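Local coordinates for protein esterase (Xanthomonas oryzae pv. oryzae, PDB 3H2G) that degrades rice cell walls as an esterase of probable alpha/beta-hydrolase fold and contributes to the virulence of the bacterium on rice, at residues A[7-12]-A[48-53]; A[54-59]-A[131-136]; A[59-64]-A[124-129]. All blocks are in the same frame, centred on the assembly; numbering follows the deposited sequence.

The three contacts follow one edge of the central mixed sheet inward. Contact 1 pairs the outermost strand 7-16 with strand 43-54 and is partly buried, with exposed residues on the outer strand. Contacts 2 and 3 both hold the loop between strand 119-123 and helix 141-162. Contact 2 fixes this loop to the turn that joins strands 43-54 and 60-71, and contact 3 fixes it to strand 60-71 itself. Contact 3 is buried, while contact 2 is partly buried. Backbone pairing dominates contact 1. A tyrosine hydroxyl carries contact 2, and a serine-aspartate pair with a bound water carries contact 3. Contacts 2 and 3 share Glu59.

Contact 1. Residues A[7-12]-A[48-53]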
loop_
_atom_site.group_PDB
_atom_site.type_symbol
_atom_site.label_atom_id
_atom_site.label_comp_id
_atom_site.label_asym_id
_atom_site.label_seq_id
_atom_site.Cartn_x
_atom_site.Cartn_y
_atom_site.Cartn_z
ATOM N N LEU A 7 8.951 5.324 19.915
ATOM C CA LEU A 7 9.936 4.406 19.344
ATOM C C LEU A 7 10.326 3.366 20.394
ATOM O O LEU A 7 10.897 3.708 21.432
ATOM C CB LEU A 7 11.184 5.175 18.902
ATOM C CG LEU A 7 12.323 4.361 18.278
ATOM C CD1 LEU A 7 11.898 3.845 16.907
ATOM C CD2 LEU A 7 13.562 5.231 18.152
ATOM N N LEU A 8 10.022 2.099 20.120
ATOM C CA LEU A 8 10.332 1.013 21.048
ATOM C C LEU A 8 11.730 0.431 20.830
ATOM O O LEU A 8 12.477 0.229 21.786
ATOM C CB LEU A 8 9.269 -0.082 20.925
ATOM C CG LEU A 8 7.862 0.391 21.308
ATOM C CD1 LEU A 8 6.840 -0.700 21.021
ATOM C CD2 LEU A 8 7.842 0.768 22.784
ATOM N N THR A 9 12.069 0.142 19.578
ATOM C CA THR A 9 13.392 -0.376 19.240
ATOM C C THR A 9 13.753 0.114 17.843
ATOM O O THR A 9 12.880 0.492 17.061
ATOM C CB THR A 9 13.452 -1.927 19.227
ATOM O OG1 THR A 9 12.737 -2.431 18.090
ATOM C CG2 THR A 9 12.844 -2.509 20.507
ATOM N N SER A 10 15.043 0.120 17.537
ATOM C CA SER A 10 15.513 0.536 16.224
ATOM C C SER A 10 16.835 -0.169 15.987
ATOM O O SER A 10 17.582 -0.445 16.928
ATOM C CB SER A 10 15.685 2.059 16.148
ATOM O OG SER A 10 16.635 2.530 17.083
ATOM N N ASN A 11 17.119 -0.469 14.728
ATOM C CA ASN A 11 18.342 -1.176 14.394
ATOM C C ASN A 11 18.736 -0.891 12.954
ATOM O O ASN A 11 17.882 -0.820 12.071
ATOM C CB ASN A 11 18.114 -2.679 14.586
ATOM C CG ASN A 11 19.368 -3.491 14.383
ATOM O OD1 ASN A 11 20.386 -3.254 15.032
ATOM N ND2 ASN A 11 19.302 -4.461 13.480
ATOM N N PHE A 12 20.030 -0.714 12.720
ATOM C CA PHE A 12 20.505 -0.459 11.373
ATOM C C PHE A 12 21.023 -1.772 10.808
ATOM O O PHE A 12 21.800 -2.475 11.454
ATOM C CB PHE A 12 21.576 0.631 11.400
ATOM C CG PHE A 12 21.086 1.917 12.001
ATOM C CD1 PHE A 12 21.136 2.122 13.377
ATOM C CD2 PHE A 12 20.492 2.889 11.200
ATOM C CE1 PHE A 12 20.597 3.274 13.948
ATOM C CE2 PHE A 12 19.948 4.044 11.761
ATOM C CZ PHE A 12 19.999 4.236 13.138
ATOM N N GLU A 48 15.617 -0.429 10.597
ATOM C CA GLU A 48 14.338 -1.032 10.931
ATOM C C GLU A 48 13.980 -0.520 12.315
ATOM O O GLU A 48 14.847 -0.040 13.049
ATOM C CB GLU A 48 14.446 -2.560 10.940
ATOM C CG GLU A 48 15.412 -3.111 11.979
ATOM C CD GLU A 48 15.624 -4.605 11.844
ATOM O OE1 GLU A 48 16.382 -5.170 12.659
ATOM O OE2 GLU A 48 15.039 -5.215 10.924
ATOM N N PHE A 49 12.707 -0.611 12.674
ATOM C CA PHE A 49 12.287 -0.137 13.980
ATOM C C PHE A 49 10.899 -0.647 14.347
ATOM O O PHE A 49 10.145 -1.103 13.486
ATOM C CB PHE A 49 12.323 1.402 14.005
ATOM C CG PHE A 49 11.361 2.058 13.045
ATOM C CD1 PHE A 49 10.070 2.391 13.450
ATOM C CD2 PHE A 49 11.741 2.329 11.732
ATOM C CE1 PHE A 49 9.168 2.986 12.555
ATOM C CE2 PHE A 49 10.847 2.922 10.827
ATOM C CZ PHE A 49 9.562 3.249 11.241
ATOM N N THR A 50 10.583 -0.601 15.638
ATOM C CA THR A 50 9.267 -1.016 16.114
ATOM C C THR A 50 8.726 0.169 16.893
ATOM O O THR A 50 9.494 0.956 17.454
ATOM C CB THR A 50 9.337 -2.261 17.023
ATOM O OG1 THR A 50 10.133 -1.978 18.179
ATOM C CG2 THR A 50 9.946 -3.432 16.260
ATOM N N TYR A 51 7.408 0.311 16.926
ATOM C CA TYR A 51 6.815 1.447 17.613
ATOM C C TYR A 51 5.424 1.173 18.154
ATOM O O TYR A 51 4.784 0.180 17.808
ATOM C CB TYR A 51 6.754 2.643 16.659
ATOM C CG TYR A 51 5.961 2.367 15.393
ATOM C CD1 TYR A 51 6.516 1.638 14.337
ATOM C CD2 TYR A 51 4.646 2.816 15.262
ATOM C CE1 TYR A 51 5.777 1.362 13.178
ATOM C CE2 TYR A 51 3.896 2.544 14.111
ATOM C CZ TYR A 51 4.468 1.818 13.074
ATOM O OH TYR A 51 3.733 1.555 11.937
ATOM N N ALA A 52 4.965 2.076 19.012
ATOM C CA ALA A 52 3.647 1.975 19.605
ATOM C C ALA A 52 2.655 2.659 18.671
ATOM O O ALA A 52 2.944 3.715 18.110
ATOM C CB ALA A 52 3.637 2.656 20.975
ATOM N N THR A 53 1.486 2.050 18.504
ATOM C CA THR A 53 0.452 2.616 17.650
ATOM C C THR A 53 -0.899 2.150 18.180
ATOM O O THR A 53 -0.994 1.725 19.333
ATOM C CB THR A 53 0.653 2.177 16.178
ATOM O OG1 THR A 53 -0.282 2.867 15.339
ATOM C CG2 THR A 53 0.467 0.671 16.031
#
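Thr50 O takes two backbone N-H groups of strand 7-16, which is outermost in the mixed sheet within this chain and pairs with strand 43-54. Leu8 N donates to Thr50 O at 2.9 Å, and Thr9 N adds a weak bond to the same oxygen. Leu8 and Thr9 both face Thr50, which makes a classic beta bulge. Leu8 leans toward the partner strand, its CD1 3.7 Å from Tyr51 C. Beyond the bulge, Ser10 and Phe49 form a non-hydrogen-bonded pair, and Asn11 and Glu48 a hydrogen-bonded one.

On the face that bears Thr9 and Thr50, the two hydroxyls meet at 2.6 Å, OG1 to OG1, and either may donate. Each OG1 sits between its own backbone N and carbonyl carbon (chi1 71° in Thr9, 61° in Thr50), which puts both hydroxyls near the seam between the strands.

Here too Asn11 and Glu48 lie side by side and point the same way. Asn11 ND2 donates to Glu48 OE1 at 3.1 Å. The oxygen lies in the amide plane, but the nitrogen approaches from above the carboxylate plane, 37° out of it. The other oxygen, Glu48 OE2, forms a salt bridge with Lys98.

The face that bears Leu7, Phe49 and Tyr51 is mainly hydrophobic. Leu7 CD1 reaches Phe49 CB at 3.8 Å, the two side chains crossing at about a right angle. Tyr51 OH bonds to Ser123.

The contact splits by face. Leu7 and Tyr51 pack on helix 141-162 on one side. On the other, an amide and a lysine share the Glu48 carboxylate, which probably favours its charged form.

Contact 2. Residues A[54-59]-A[131-136]; sequences IGVEGE and SNYAYH
Tyr133 OH is bonded to the type I beta turn Gly55 to Gly58 and to Glu59 just after it, in the beta-hairpin connection between strands 43-54 and 60-71. The hydroxyl is bonded twice. It accepts from Val56 N at 2.9 Å and donates to Glu59 OE2 at 2.7 Å. The carboxylate oxygen is met on its syn side, with the hydroxyl tilted out of the carboxylate plane. It lies at the edge of the Tyr133 ring, near the ring plane. The carboxylate and ring planes are turned 50° apart. Gly55 CA comes close to Tyr133 OH, at 3.4 Å.

Tyr135 adds a second hydroxyl beside Val56. Its OH touches Val56 CG2 at 3.4 Å, the two side chains coming from opposite directions. One face of the Tyr135 ring takes Tyr133 CD2 toward its rim, and the ring also stacks with His244.

The second shell sets these groups. The Glu59 chain bends at its second torsion (chi2 -84°), which brings the carboxylate back over its own turn. There Glu59 OE1 accepts from Glu57 N through its syn lone pair. Gly58 N to Gly55 O closes the turn, and Gly55 N to Glu59 O joins the two ends of the connection. On the loop side, Ser131 and Tyr133 form an ST turn: Tyr133 N donates to Ser131 OG at 3.2 Å, nearly straight at 169°.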
loop_
_atom_site.group_PDB
_atom_site.type_symbol
_atom_site.label_atom_id
_atom_site.label_comp_id
_atom_site.label_asym_id
_atom_site.label_seq_id
_atom_site.Cartn_x
_atom_site.Cartn_y
_atom_site.Cartn_z
ATOM N N ILE A 54 -1.944 2.231 17.362
ATOM C CA ILE A 54 -3.268 1.806 17.809
ATOM C C ILE A 54 -3.895 0.744 16.924
ATOM O O ILE A 54 -3.557 0.619 15.745
ATOM C CB ILE A 54 -4.260 2.992 17.875
ATOM C CG1 ILE A 54 -4.248 3.753 16.547
ATOM C CG2 ILE A 54 -3.913 3.901 19.052
ATOM C CD1 ILE A 54 -5.347 4.795 16.419
ATOM N N GLY A 55 -4.811 -0.020 17.512
ATOM C CA GLY A 55 -5.521 -1.050 16.778
ATOM C C GLY A 55 -6.737 -0.419 16.126
ATOM O O GLY A 55 -6.906 0.802 16.178
ATOM N N VAL A 56 -7.599 -1.235 15.528
ATOM C CA VAL A 56 -8.780 -0.713 14.851
ATOM C C VAL A 56 -9.817 -0.132 15.806
ATOM O O VAL A 56 -10.715 0.594 15.381
ATOM C CB VAL A 56 -9.454 -1.796 13.970
ATOM C CG1 VAL A 56 -8.440 -2.364 12.977
ATOM C CG2 VAL A 56 -10.027 -2.904 14.838
ATOM N N GLU A 57 -9.697 -0.454 17.090
ATOM C CA GLU A 57 -10.632 0.057 18.088
ATOM C C GLU A 57 -9.950 1.127 18.933
ATOM O O GLU A 57 -10.459 1.525 19.980
ATOM C CB GLU A 57 -11.130 -1.075 18.992
ATOM C CG GLU A 57 -11.947 -2.150 18.281
ATOM C CD GLU A 57 -13.115 -1.576 17.497
ATOM O OE1 GLU A 57 -13.773 -0.643 18.001
ATOM O OE2 GLU A 57 -13.385 -2.063 16.379
ATOM N N GLY A 58 -8.790 1.586 18.468
ATOM C CA GLY A 58 -8.054 2.614 19.183
ATOM C C GLY A 58 -7.268 2.102 20.376
ATOM O O GLY A 58 -6.712 2.892 21.136
ATOM N N GLU A 59 -7.216 0.784 20.537
ATOM C CA GLU A 59 -6.499 0.179 21.652
ATOM C C GLU A 59 -5.001 0.118 21.350
ATOM O O GLU A 59 -4.589 0.178 20.194
ATOM C CB GLU A 59 -7.026 -1.237 21.920
ATOM C CG GLU A 59 -6.508 -2.298 20.952
ATOM C CD GLU A 59 -7.294 -2.381 19.655
ATOM O OE1 GLU A 59 -7.801 -1.343 19.174
ATOM O OE2 GLU A 59 -7.388 -3.495 19.104
ATOM N N SER A 131 4.613 -6.713 14.310
ATOM C CA SER A 131 3.408 -6.253 14.997
ATOM C C SER A 131 2.780 -7.330 15.878
ATOM O O SER A 131 2.817 -8.517 15.549
ATOM C CB SER A 131 2.374 -5.773 13.978
ATOM O OG SER A 131 1.153 -5.438 14.615
ATOM N N ASN A 132 2.200 -6.912 17.000
ATOM C CA ASN A 132 1.556 -7.855 17.905
ATOM C C ASN A 132 0.072 -8.051 17.598
ATOM O O ASN A 132 -0.621 -8.768 18.319
ATOM C CB ASN A 132 1.731 -7.412 19.369
ATOM C CG ASN A 132 1.051 -6.085 19.682
ATOM O OD1 ASN A 132 0.447 -5.446 18.813
ATOM N ND2 ASN A 132 1.152 -5.661 20.943
ATOM N N TYR A 133 -0.418 -7.434 16.526
ATOM C CA TYR A 133 -1.833 -7.570 16.175
ATOM C C TYR A 133 -2.140 -8.974 15.642
ATOM O O TYR A 133 -1.388 -9.523 14.840
ATOM C CB TYR A 133 -2.236 -6.505 15.148
ATOM C CG TYR A 133 -3.543 -5.815 15.486
ATOM C CD1 TYR A 133 -3.697 -5.124 16.691
ATOM C CD2 TYR A 133 -4.628 -5.862 14.609
ATOM C CE1 TYR A 133 -4.901 -4.497 17.015
ATOM C CE2 TYR A 133 -5.838 -5.238 14.922
ATOM C CZ TYR A 133 -5.967 -4.559 16.127
ATOM O OH TYR A 133 -7.159 -3.954 16.444
ATOM N N ALA A 134 -3.260 -9.538 16.092
ATOM C CA ALA A 134 -3.671 -10.892 15.714
ATOM C C ALA A 134 -4.020 -11.123 14.246
ATOM O O ALA A 134 -4.044 -12.265 13.786
ATOM C CB ALA A 134 -4.836 -11.337 16.598
ATOM N N TYR A 135 -4.310 -10.055 13.512
ATOM C CA TYR A 135 -4.639 -10.182 12.094
ATOM C C TYR A 135 -4.234 -8.896 11.394
ATOM O O TYR A 135 -3.850 -7.931 12.051
ATOM C CB TYR A 135 -6.148 -10.400 11.894
ATOM C CG TYR A 135 -7.008 -9.252 12.387
ATOM C CD1 TYR A 135 -7.374 -9.153 13.732
ATOM C CD2 TYR A 135 -7.432 -8.247 11.513
ATOM C CE1 TYR A 135 -8.140 -8.079 14.195
ATOM C CE2 TYR A 135 -8.195 -7.169 11.965
ATOM C CZ TYR A 135 -8.543 -7.091 13.305
ATOM O OH TYR A 135 -9.280 -6.016 13.753
ATOM N N HIS A 136 -4.300 -8.880 10.067
ATOM C CA HIS A 136 -3.978 -7.659 9.339
ATOM C C HIS A 136 -5.255 -7.058 8.774
ATOM O O HIS A 136 -5.976 -7.716 8.017
ATOM C CB HIS A 136 -3.010 -7.901 8.179
ATOM C CG HIS A 136 -2.821 -6.691 7.318
ATOM N ND1 HIS A 136 -3.107 -6.678 5.968
ATOM C CD2 HIS A 136 -2.466 -5.423 7.637
ATOM C CE1 HIS A 136 -2.941 -5.455 5.496
ATOM N NE2 HIS A 136 -2.554 -4.674 6.488
#

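Contact 3. Residues A[59-64]-A[124-129]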
loop_
_atom_site.group_PDB
_atom_site.type_symbol
_atom_site.label_atom_id
_atom_site.label_comp_id
_atom_site.label_asym_id
_atom_site.label_seq_id
_atom_site.Cartn_x
_atom_site.Cartn_y
_atom_site.Cartn_z
ATOM N N GLU A 59 -7.216 0.784 20.537
ATOM C CA GLU A 59 -6.499 0.179 21.652
ATOM C C GLU A 59 -5.001 0.118 21.350
ATOM O O GLU A 59 -4.589 0.178 20.194
ATOM C CB GLU A 59 -7.026 -1.237 21.920
ATOM C CG GLU A 59 -6.508 -2.298 20.952
ATOM C CD GLU A 59 -7.294 -2.381 19.655
ATOM O OE1 GLU A 59 -7.801 -1.343 19.174
ATOM O OE2 GLU A 59 -7.388 -3.495 19.104
ATOM N N PRO A 60 -4.165 0.004 22.391
ATOM C CA PRO A 60 -2.722 -0.060 22.141
ATOM C C PRO A 60 -2.299 -1.283 21.331
ATOM O O PRO A 60 -2.837 -2.384 21.496
ATOM C CB PRO A 60 -2.119 -0.039 23.549
ATOM C CG PRO A 60 -3.212 -0.591 24.409
ATOM C CD PRO A 60 -4.448 0.044 23.835
ATOM N N ALA A 61 -1.334 -1.068 20.444
ATOM C CA ALA A 61 -0.803 -2.122 19.588
ATOM C C ALA A 61 0.606 -1.711 19.181
ATOM O O ALA A 61 1.017 -0.578 19.429
ATOM C CB ALA A 61 -1.679 -2.279 18.353
ATOM N N THR A 62 1.347 -2.630 18.573
ATOM C CA THR A 62 2.700 -2.327 18.120
ATOM C C THR A 62 2.796 -2.657 16.638
ATOM O O THR A 62 1.944 -3.362 16.091
ATOM C CB THR A 62 3.765 -3.163 18.862
ATOM O OG1 THR A 62 3.604 -4.545 18.525
ATOM C CG2 THR A 62 3.632 -2.987 20.370
ATOM N N ALA A 63 3.836 -2.138 15.998
ATOM C CA ALA A 63 4.071 -2.373 14.581
ATOM C C ALA A 63 5.547 -2.162 14.291
ATOM O O ALA A 63 6.278 -1.601 15.111
ATOM C CB ALA A 63 3.228 -1.415 13.735
ATOM N N SER A 64 5.988 -2.619 13.125
ATOM C CA SER A 64 7.378 -2.459 12.732
ATOM C C SER A 64 7.426 -1.604 11.471
ATOM O O SER A 64 6.391 -1.320 10.864
ATOM C CB SER A 64 8.025 -3.829 12.491
ATOM O OG SER A 64 7.323 -4.581 11.512
ATOM N N ASP A 124 5.033 -1.725 8.332
ATOM C CA ASP A 124 4.737 -3.054 7.819
ATOM C C ASP A 124 3.236 -3.301 7.970
ATOM O O ASP A 124 2.706 -4.277 7.445
ATOM C CB ASP A 124 5.537 -4.124 8.567
ATOM C CG ASP A 124 6.995 -4.149 8.150
ATOM O OD1 ASP A 124 7.259 -4.104 6.929
ATOM O OD2 ASP A 124 7.876 -4.218 9.032
ATOM N N TYR A 125 2.566 -2.389 8.679
ATOM C CA TYR A 125 1.121 -2.445 8.934
ATOM C C TYR A 125 0.784 -3.304 10.150
ATOM O O TYR A 125 1.583 -4.135 10.574
ATOM C CB TYR A 125 0.351 -3.024 7.738
ATOM C CG TYR A 125 0.426 -2.254 6.437
ATOM C CD1 TYR A 125 0.062 -2.867 5.237
ATOM C CD2 TYR A 125 0.835 -0.919 6.398
ATOM C CE1 TYR A 125 0.101 -2.180 4.033
ATOM C CE2 TYR A 125 0.875 -0.215 5.187
ATOM C CZ TYR A 125 0.505 -0.857 4.011
ATOM O OH TYR A 125 0.531 -0.185 2.808
ATOM N N LEU A 126 -0.412 -3.104 10.699
ATOM C CA LEU A 126 -0.859 -3.892 11.841
ATOM C C LEU A 126 -0.966 -5.358 11.431
ATOM O O LEU A 126 -1.441 -5.667 10.340
ATOM C CB LEU A 126 -2.239 -3.424 12.317
ATOM C CG LEU A 126 -2.394 -2.119 13.100
ATOM C CD1 LEU A 126 -3.862 -1.930 13.459
ATOM C CD2 LEU A 126 -1.554 -2.167 14.366
ATOM N N GLY A 127 -0.519 -6.256 12.303
ATOM C CA GLY A 127 -0.620 -7.676 12.015
ATOM C C GLY A 127 0.456 -8.281 11.134
ATOM O O GLY A 127 0.426 -9.482 10.869
ATOM N N LEU A 128 1.400 -7.466 10.678
ATOM C CA LEU A 128 2.479 -7.954 9.823
ATOM C C LEU A 128 3.828 -7.572 10.419
ATOM O O LEU A 128 3.897 -6.736 11.318
ATOM C CB LEU A 128 2.344 -7.366 8.416
ATOM C CG LEU A 128 1.024 -7.682 7.705
ATOM C CD1 LEU A 128 0.937 -6.885 6.411
ATOM C CD2 LEU A 128 0.926 -9.183 7.434
ATOM N N GLY A 129 4.899 -8.178 9.917
ATOM C CA GLY A 129 6.216 -7.874 10.447
ATOM C C GLY A 129 6.283 -8.224 11.922
ATOM O O GLY A 129 5.867 -9.311 12.322
HETATM O O HOH W 1 4.035 -4.002 11.596
#
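Ser64 OG and Asp124 OD2 face each other at 2.6 Å, where strand 60-71 passes the loop that follows strand 119-123. The serine donates, and the aspartate receives it on the anti lone pair of OD2, away from its other oxygen. Ser64 OG lies between its own backbone N and carbonyl carbon (chi1 57°), a position from which it reaches both Asp124 and Lys130 N, to which it is also bonded. Asp124 CG stands beside its backbone N (chi1 -75°), which turns the carboxylate toward the serine. The other oxygen, OD1, accepts from Gln96 N. The backbones join here as well, Asp124 N donating to Ser64 O at 2.9 Å in a nearly straight bond of 171°.

The backbone of Gly129, with positive phi, passes beside the serine hydroxyl. Its CA is 3.6 Å from Ser64 OG.

A water sits between the strand and the type II turn Tyr125 to Leu128. It accepts from Ser64 N at 2.8 Å and donates to Tyr125 O and Leu128 O. It thus ties the strand to both ends of the turn.

Farther along, Leu126 sends its CD2 branch to the strand. CD2 lies 4.0 Å from Ala61 CB, and the leucine also packs on Thr53 and Pro137. Tyr125 points away from the strand. Its ring stacks on His86, and its OH bonds to His86 O and Thr181 OG1. Its side chain touches the probable nucleophile elbow, Gly174 to Gly178, of this alpha/beta-hydrolase fold.

The buried carboxylate of Asp124 thus receives a serine hydroxyl and a backbone N-H on separate oxygens. This is consistent with a charged aspartate, fixed in rotation by a bond on each oxygen.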